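Long-range contacts in ribonucleoside-diphosphate reductase (Pseudomonas aeruginosa, PDB 5IM3), which probably catalyses the reduction of ribonucleoside diphosphates to the corresponding deoxyribonucleotides, the precursors of DNA, and binds dATP as an allosteric ligand: residues Pro408-Gly413 with Ser505-Pro510; Glu455-Asp460 with Pro510-Leu515. One frame throughout, in Å; residues are numbered along the deposited sequence.

In the fold
Contacts 1 and 2 lie in the barrel domain with their centres about 8 Å apart; contact 2 is wholly buried, contact 1 mostly so, with P408 and S507 partly exposed at its margin. The loop between strand 500-504 and helix 517-532 serves both: its first half packs on 408-413 in contact 1, its second half on 455-460 in contact 2. The loops 408-413 and 455-460, which follow the parallel neighbours 401-405 and 450-455, also meet directly, through probable hydrogen bonds from H458 to the V409 carbonyl and from the L412 amide to D460. Contact 1, beside bound dATP, is proline and serine packing around a phosphate-binding arginine; contact 2 joins a buried histidine-carboxylate bond to a leucine packed on a tryptophan face.

Contact 1 (Pro408-Gly413 with Ser505-Pro510); sequences PVRALG and SPSDVP. With DTP (2'-deoxyadenosine 5'-triphosphate), chain G.
R410 lies between S507 and the dATP molecule, its guanidinium flat between them: S507 CB comes over one face, and the nucleotide's C5' sits over the centre of the opposite face, 3.6 Å above the plane. With CG between the backbone N and the carbonyl carbon (chi1 62°) and a bend at chi3, the chain runs along the deoxyribose to the gamma-phosphate. There R410 NH2 donates to O3G of dATP at 2.9 Å, while the bond from NH1 to O1G is weak; a salt bridge from NE to D380 further fixes the group's rotation. Behind the arginine, the P506 ring points at the opposing backbone, its CG 3.3 Å from V409 O and 3.7 Å from R410 CA. The hydroxyls of S505 and S507 are hydrogen-bonded to each other (OG to OG 3.1 Å) and lie against R410 CB, S507 OG at 3.5 Å. S505 OG also bonds to S414. The contact thus backs the dATP at the subunit interface, the place of the specificity site in class I ribonucleotide reductases, to which K397 and V440 of the second subunit also bond. It joins the loop between strands 401-405 and 415-416 to the one leading from strand 500-504 to helix 517-532.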
loop_
_atom_site.group_PDB
_atom_site.type_symbol
_atom_site.label_atom_id
_atom_site.label_comp_id
_atom_site.label_asym_id
_atom_site.label_seq_id
_atom_site.Cartn_x
_atom_site.Cartn_y
_atom_site.Cartn_z
ATOM N N PRO A 408 -32.077 -12.009 -24.075
ATOM C CA PRO A 408 -32.647 -13.278 -24.566
ATOM C C PRO A 408 -31.613 -14.291 -25.032
ATOM O O PRO A 408 -31.944 -15.480 -25.134
ATOM C CB PRO A 408 -33.553 -12.836 -25.729
ATOM C CG PRO A 408 -33.822 -11.387 -25.488
ATOM C CD PRO A 408 -32.579 -10.853 -24.839
ATOM N N VAL A 409 -30.383 -13.871 -25.312
ATOM C CA VAL A 409 -29.386 -14.747 -25.921
ATOM C C VAL A 409 -28.793 -15.659 -24.851
ATOM O O VAL A 409 -28.343 -15.192 -23.800
ATOM C CB VAL A 409 -28.300 -13.914 -26.622
ATOM C CG1 VAL A 409 -27.197 -14.802 -27.179
ATOM C CG2 VAL A 409 -28.922 -13.081 -27.736
ATOM N N ARG A 410 -28.769 -16.963 -25.133
ATOM C CA ARG A 410 -28.424 -17.961 -24.125
ATOM C C ARG A 410 -26.963 -17.848 -23.700
ATOM O O ARG A 410 -26.091 -17.433 -24.468
ATOM C CB ARG A 410 -28.717 -19.366 -24.648
ATOM C CG ARG A 410 -27.928 -19.772 -25.879
ATOM C CD ARG A 410 -28.443 -21.092 -26.439
ATOM N NE ARG A 410 -29.826 -20.979 -26.895
ATOM C CZ ARG A 410 -30.480 -21.919 -27.568
ATOM N NH1 ARG A 410 -29.884 -23.066 -27.872
ATOM N NH2 ARG A 410 -31.733 -21.710 -27.943
ATOM N N ALA A 411 -26.702 -18.248 -22.457
ATOM C CA ALA A 411 -25.450 -17.947 -21.784
ATOM C C ALA A 411 -24.449 -19.093 -21.928
ATOM O O ALA A 411 -24.740 -20.147 -22.496
ATOM C CB ALA A 411 -25.711 -17.649 -20.308
ATOM N N LEU A 412 -23.247 -18.872 -21.396
ATOM C CA LEU A 412 -22.218 -19.902 -21.375
ATOM C C LEU A 412 -22.777 -21.194 -20.797
ATOM O O LEU A 412 -23.463 -21.185 -19.773
ATOM C CB LEU A 412 -21.015 -19.434 -20.550
ATOM C CG LEU A 412 -19.885 -20.454 -20.362
ATOM C CD1 LEU A 412 -19.163 -20.720 -21.677
ATOM C CD2 LEU A 412 -18.906 -19.994 -19.291
ATOM N N GLY A 413 -22.480 -22.307 -21.471
ATOM C CA GLY A 413 -22.881 -23.618 -21.013
ATOM C C GLY A 413 -24.218 -24.101 -21.529
ATOM O O GLY A 413 -24.571 -25.259 -21.286
ATOM N N SER A 505 -29.520 -19.441 -17.485
ATOM C CA SER A 505 -29.457 -19.090 -18.899
ATOM C C SER A 505 -30.867 -18.850 -19.434
ATOM O O SER A 505 -31.784 -19.614 -19.122
ATOM C CB SER A 505 -28.792 -20.190 -19.713
ATOM O OG SER A 505 -28.828 -19.870 -21.094
ATOM N N PRO A 506 -31.084 -17.805 -20.236
ATOM C CA PRO A 506 -32.453 -17.525 -20.699
ATOM C C PRO A 506 -33.080 -18.667 -21.477
ATOM O O PRO A 506 -34.310 -18.790 -21.479
ATOM C CB PRO A 506 -32.281 -16.270 -21.569
ATOM C CG PRO A 506 -30.847 -16.245 -21.936
ATOM C CD PRO A 506 -30.113 -16.843 -20.780
ATOM N N SER A 507 -32.280 -19.515 -22.132
ATOM C CA SER A 507 -32.843 -20.630 -22.888
ATOM C C SER A 507 -33.546 -21.642 -21.990
ATOM O O SER A 507 -34.431 -22.360 -22.464
ATOM C CB SER A 507 -31.751 -21.327 -23.702
ATOM O OG SER A 507 -30.659 -21.701 -22.886
ATOM N N ASP A 508 -33.175 -21.718 -20.714
ATOM C CA ASP A 508 -33.906 -22.542 -19.761
ATOM C C ASP A 508 -35.083 -21.815 -19.126
ATOM O O ASP A 508 -35.980 -22.473 -18.585
ATOM C CB ASP A 508 -32.970 -23.029 -18.652
ATOM C CG ASP A 508 -31.931 -24.015 -19.152
ATOM O OD1 ASP A 508 -32.310 -24.998 -19.828
ATOM O OD2 ASP A 508 -30.732 -23.803 -18.874
ATOM N N VAL A 509 -35.105 -20.487 -19.178
ATOM C CA VAL A 509 -36.166 -19.697 -18.562
ATOM C C VAL A 509 -36.608 -18.628 -19.556
ATOM O O VAL A 509 -36.545 -17.429 -19.249
ATOM C CB VAL A 509 -35.692 -19.084 -17.233
ATOM C CG1 VAL A 509 -35.463 -20.186 -16.196
ATOM C CG2 VAL A 509 -34.409 -18.270 -17.429
ATOM N N PRO A 510 -37.083 -19.009 -20.746
ATOM C CA PRO A 510 -37.301 -18.011 -21.807
ATOM C C PRO A 510 -38.415 -17.020 -21.519
ATOM O O PRO A 510 -38.515 -16.016 -22.235
ATOM C CB PRO A 510 -37.634 -18.872 -23.034
ATOM C CG PRO A 510 -38.143 -20.166 -22.474
ATOM C CD PRO A 510 -37.393 -20.380 -21.195
HETATM P PG DTP G . -32.709 -24.184 -30.853
HETATM O O1G DTP G . -31.526 -24.841 -30.227
HETATM O O2G DTP G . -34.023 -24.914 -30.573
HETATM O O3G DTP G . -32.873 -22.734 -30.396
HETATM P PB DTP G . -32.349 -22.854 -33.384
HETATM O O1B DTP G . -33.102 -21.704 -32.849
HETATM O O2B DTP G . -32.799 -23.185 -34.807
HETATM O O3B DTP G . -32.573 -24.117 -32.438
HETATM P PA DTP G . -30.122 -21.124 -33.412
HETATM O O1A DTP G . -31.256 -20.221 -33.321
HETATM O O2A DTP G . -29.426 -20.877 -34.730
HETATM O O3A DTP G . -30.783 -22.566 -33.406
HETATM O "O5'" DTP G . -29.135 -20.862 -32.210
HETATM C "C5'" DTP G . -29.602 -20.699 -30.855
HETATM C "C4'" DTP G . -28.512 -20.080 -30.014
HETATM O "O4'" DTP G . -27.284 -20.816 -30.205
HETATM C "C3'" DTP G . -28.197 -18.614 -30.315
HETATM O "O3'" DTP G . -27.971 -17.896 -29.102
HETATM C "C2'" DTP G . -26.922 -18.690 -31.144
HETATM C "C1'" DTP G . -26.245 -19.944 -30.620
HETATM N N9 DTP G . -25.445 -20.644 -31.616
HETATM C C8 DTP G . -25.918 -21.497 -32.577
HETATM N N7 DTP G . -24.994 -21.952 -33.389
HETATM C C5 DTP G . -23.828 -21.365 -32.922
HETATM C C6 DTP G . -22.488 -21.452 -33.343
HETATM N N6 DTP G . -22.081 -22.196 -34.374
HETATM N N1 DTP G . -21.567 -20.748 -32.651
HETATM C C2 DTP G . -21.967 -20.012 -31.610
HETATM N N3 DTP G . -23.200 -19.848 -31.123
HETATM C C4 DTP G . -24.091 -20.557 -31.829
#

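Contact 2 (Glu455-Asp460 with Pro510-Leu515); sequences ETWHLD and PDLHDL
H513 donates from ND1 to E455 OE1 at 2.7 Å in a nearly straight bond (168°). The oxygen lies almost in the imidazole plane, at the ring edge, whereas the carboxylate is turned 47° against the ring. Beside this polar pair, L512 packs on W457: its CD1 stands over the six-membered ring, 4.3 Å from the centroid, in a CH-pi contact, and its CB comes within 3.7 Å of W457 CZ2. E455 CB covers the other face of the indole toward the rim, so the tryptophan is held between the two residues. An extended side chain, with CG anti to the backbone N (chi1 -158°), carries the E455 carboxylate across to the histidine. A type I turn from E455 to H458 brings the indole beside that carboxylate, and W457 NE1 makes a weak, bent bond to E455 OE2 at 2.7 Å. Further out, K566 forms a salt bridge with OE2, and F520 of helix 517-532 touches both E455 and L512. H513 NE2 is hydrogen-bonded to D405 OD2; E455 ends strand 450-455 and D405 its parallel neighbour 401-405, so H513 ties the loop before helix 517-532 to two adjacent barrel strands. With both its nitrogens engaged, the ring's rotation is fixed. Lying between two carboxylates, the buried histidine would probably favour the protonated form, with K566 helping to balance the charge of E455.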
loop_
_atom_site.group_PDB
_atom_site.type_symbol
_atom_site.label_atom_id
_atom_site.label_comp_id
_atom_site.label_asym_id
_atom_site.label_seq_id
_atom_site.Cartn_x
_atom_site.Cartn_y
_atom_site.Cartn_z
ATOM N N GLU A 455 -29.878 -8.524 -18.205
ATOM C CA GLU A 455 -30.634 -8.675 -16.972
ATOM C C GLU A 455 -29.797 -9.411 -15.924
ATOM O O GLU A 455 -28.921 -10.217 -16.254
ATOM C CB GLU A 455 -31.945 -9.415 -17.247
ATOM C CG GLU A 455 -33.035 -9.181 -16.213
ATOM C CD GLU A 455 -34.422 -9.498 -16.741
ATOM O OE1 GLU A 455 -34.667 -9.293 -17.952
ATOM O OE2 GLU A 455 -35.272 -9.947 -15.946
ATOM N N THR A 456 -30.082 -9.125 -14.647
ATOM C CA THR A 456 -29.144 -9.435 -13.568
ATOM C C THR A 456 -29.076 -10.919 -13.210
ATOM O O THR A 456 -28.112 -11.335 -12.555
ATOM C CB THR A 456 -29.505 -8.625 -12.318
ATOM O OG1 THR A 456 -29.777 -7.268 -12.691
ATOM C CG2 THR A 456 -28.354 -8.633 -11.326
ATOM N N TRP A 457 -30.059 -11.723 -13.608
ATOM C CA TRP A 457 -29.993 -13.166 -13.403
ATOM C C TRP A 457 -29.318 -13.896 -14.560
ATOM O O TRP A 457 -29.132 -15.116 -14.482
ATOM C CB TRP A 457 -31.398 -13.746 -13.186
ATOM C CG TRP A 457 -32.403 -13.351 -14.231
ATOM C CD1 TRP A 457 -33.376 -12.400 -14.113
ATOM C CD2 TRP A 457 -32.536 -13.896 -15.551
ATOM N NE1 TRP A 457 -34.105 -12.321 -15.271
ATOM C CE2 TRP A 457 -33.609 -13.226 -16.172
ATOM C CE3 TRP A 457 -31.853 -14.882 -16.267
ATOM C CZ2 TRP A 457 -34.016 -13.511 -17.473
ATOM C CZ3 TRP A 457 -32.259 -15.165 -17.563
ATOM C CH2 TRP A 457 -33.331 -14.483 -18.150
ATOM N N HIS A 458 -28.951 -13.186 -15.625
ATOM C CA HIS A 458 -28.324 -13.818 -16.777
ATOM C C HIS A 458 -26.997 -14.450 -16.379
ATOM O O HIS A 458 -26.186 -13.842 -15.676
ATOM C CB HIS A 458 -28.111 -12.780 -17.879
ATOM C CG HIS A 458 -27.845 -13.365 -19.231
ATOM N ND1 HIS A 458 -26.619 -13.879 -19.592
ATOM C CD2 HIS A 458 -28.640 -13.491 -20.319
ATOM C CE1 HIS A 458 -26.673 -14.307 -20.841
ATOM N NE2 HIS A 458 -27.889 -14.082 -21.305
ATOM N N LEU A 459 -26.771 -15.681 -16.841
ATOM C CA LEU A 459 -25.608 -16.436 -16.393
ATOM C C LEU A 459 -24.284 -15.820 -16.831
ATOM O O LEU A 459 -23.248 -16.122 -16.229
ATOM C CB LEU A 459 -25.696 -17.881 -16.887
ATOM C CG LEU A 459 -25.864 -18.906 -15.769
ATOM C CD1 LEU A 459 -26.049 -20.285 -16.363
ATOM C CD2 LEU A 459 -24.667 -18.883 -14.834
ATOM N N ASP A 460 -24.288 -14.962 -17.847
ATOM C CA ASP A 460 -23.075 -14.275 -18.269
ATOM C C ASP A 460 -22.873 -12.944 -17.549
ATOM O O ASP A 460 -21.959 -12.194 -17.908
ATOM C CB ASP A 460 -23.094 -14.046 -19.785
ATOM C CG ASP A 460 -23.040 -15.343 -20.579
ATOM O OD1 ASP A 460 -22.493 -16.344 -20.071
ATOM O OD2 ASP A 460 -23.541 -15.351 -21.721
ATOM N N PRO A 510 -37.083 -19.009 -20.746
ATOM C CA PRO A 510 -37.301 -18.011 -21.807
ATOM C C PRO A 510 -38.415 -17.020 -21.519
ATOM O O PRO A 510 -38.515 -16.016 -22.235
ATOM C CB PRO A 510 -37.634 -18.872 -23.034
ATOM C CG PRO A 510 -38.143 -20.166 -22.474
ATOM C CD PRO A 510 -37.393 -20.380 -21.195
ATOM N N ASP A 511 -39.239 -17.253 -20.501
ATOM C CA ASP A 511 -40.369 -16.379 -20.216
ATOM C C ASP A 511 -40.045 -15.275 -19.216
ATOM O O ASP A 511 -40.827 -14.327 -19.098
ATOM C CB ASP A 511 -41.559 -17.208 -19.705
ATOM C CG ASP A 511 -41.181 -18.141 -18.566
ATOM O OD1 ASP A 511 -40.073 -18.715 -18.604
ATOM O OD2 ASP A 511 -41.995 -18.302 -17.632
ATOM N N LEU A 512 -38.906 -15.352 -18.520
ATOM C CA LEU A 512 -38.609 -14.388 -17.460
ATOM C C LEU A 512 -38.397 -12.985 -18.012
ATOM O O LEU A 512 -38.906 -12.006 -17.454
ATOM C CB LEU A 512 -37.368 -14.826 -16.677
ATOM C CG LEU A 512 -37.505 -15.924 -15.621
ATOM C CD1 LEU A 512 -36.191 -16.071 -14.866
ATOM C CD2 LEU A 512 -38.644 -15.644 -14.648
ATOM N N HIS A 513 -37.621 -12.863 -19.087
ATOM C CA HIS A 513 -37.255 -11.544 -19.591
ATOM C C HIS A 513 -38.488 -10.702 -19.912
ATOM O O HIS A 513 -38.493 -9.487 -19.680
ATOM C CB HIS A 513 -36.365 -11.695 -20.824
ATOM C CG HIS A 513 -35.877 -10.396 -21.382
ATOM N ND1 HIS A 513 -35.291 -9.420 -20.603
ATOM C CD2 HIS A 513 -35.886 -9.913 -22.646
ATOM C CE1 HIS A 513 -34.958 -8.395 -21.365
ATOM N NE2 HIS A 513 -35.309 -8.667 -22.609
ATOM N N ASP A 514 -39.545 -11.326 -20.439
ATOM C CA ASP A 514 -40.756 -10.588 -20.782
ATOM C C ASP A 514 -41.676 -10.360 -19.591
ATOM O O ASP A 514 -42.542 -9.481 -19.657
ATOM C CB ASP A 514 -41.534 -11.320 -21.882
ATOM C CG ASP A 514 -40.918 -11.141 -23.254
ATOM O OD1 ASP A 514 -40.108 -10.209 -23.433
ATOM O OD2 ASP A 514 -41.252 -11.927 -24.161
ATOM N N LEU A 515 -41.529 -11.129 -18.518
ATOM C CA LEU A 515 -42.328 -10.901 -17.325
ATOM C C LEU A 515 -41.740 -9.759 -16.496
ATOM O O LEU A 515 -40.567 -9.397 -16.628
ATOM C CB LEU A 515 -42.414 -12.174 -16.483
ATOM C CG LEU A 515 -43.129 -13.381 -17.101
ATOM C CD1 LEU A 515 -42.982 -14.597 -16.193
ATOM C CD2 LEU A 515 -44.595 -13.090 -17.365
#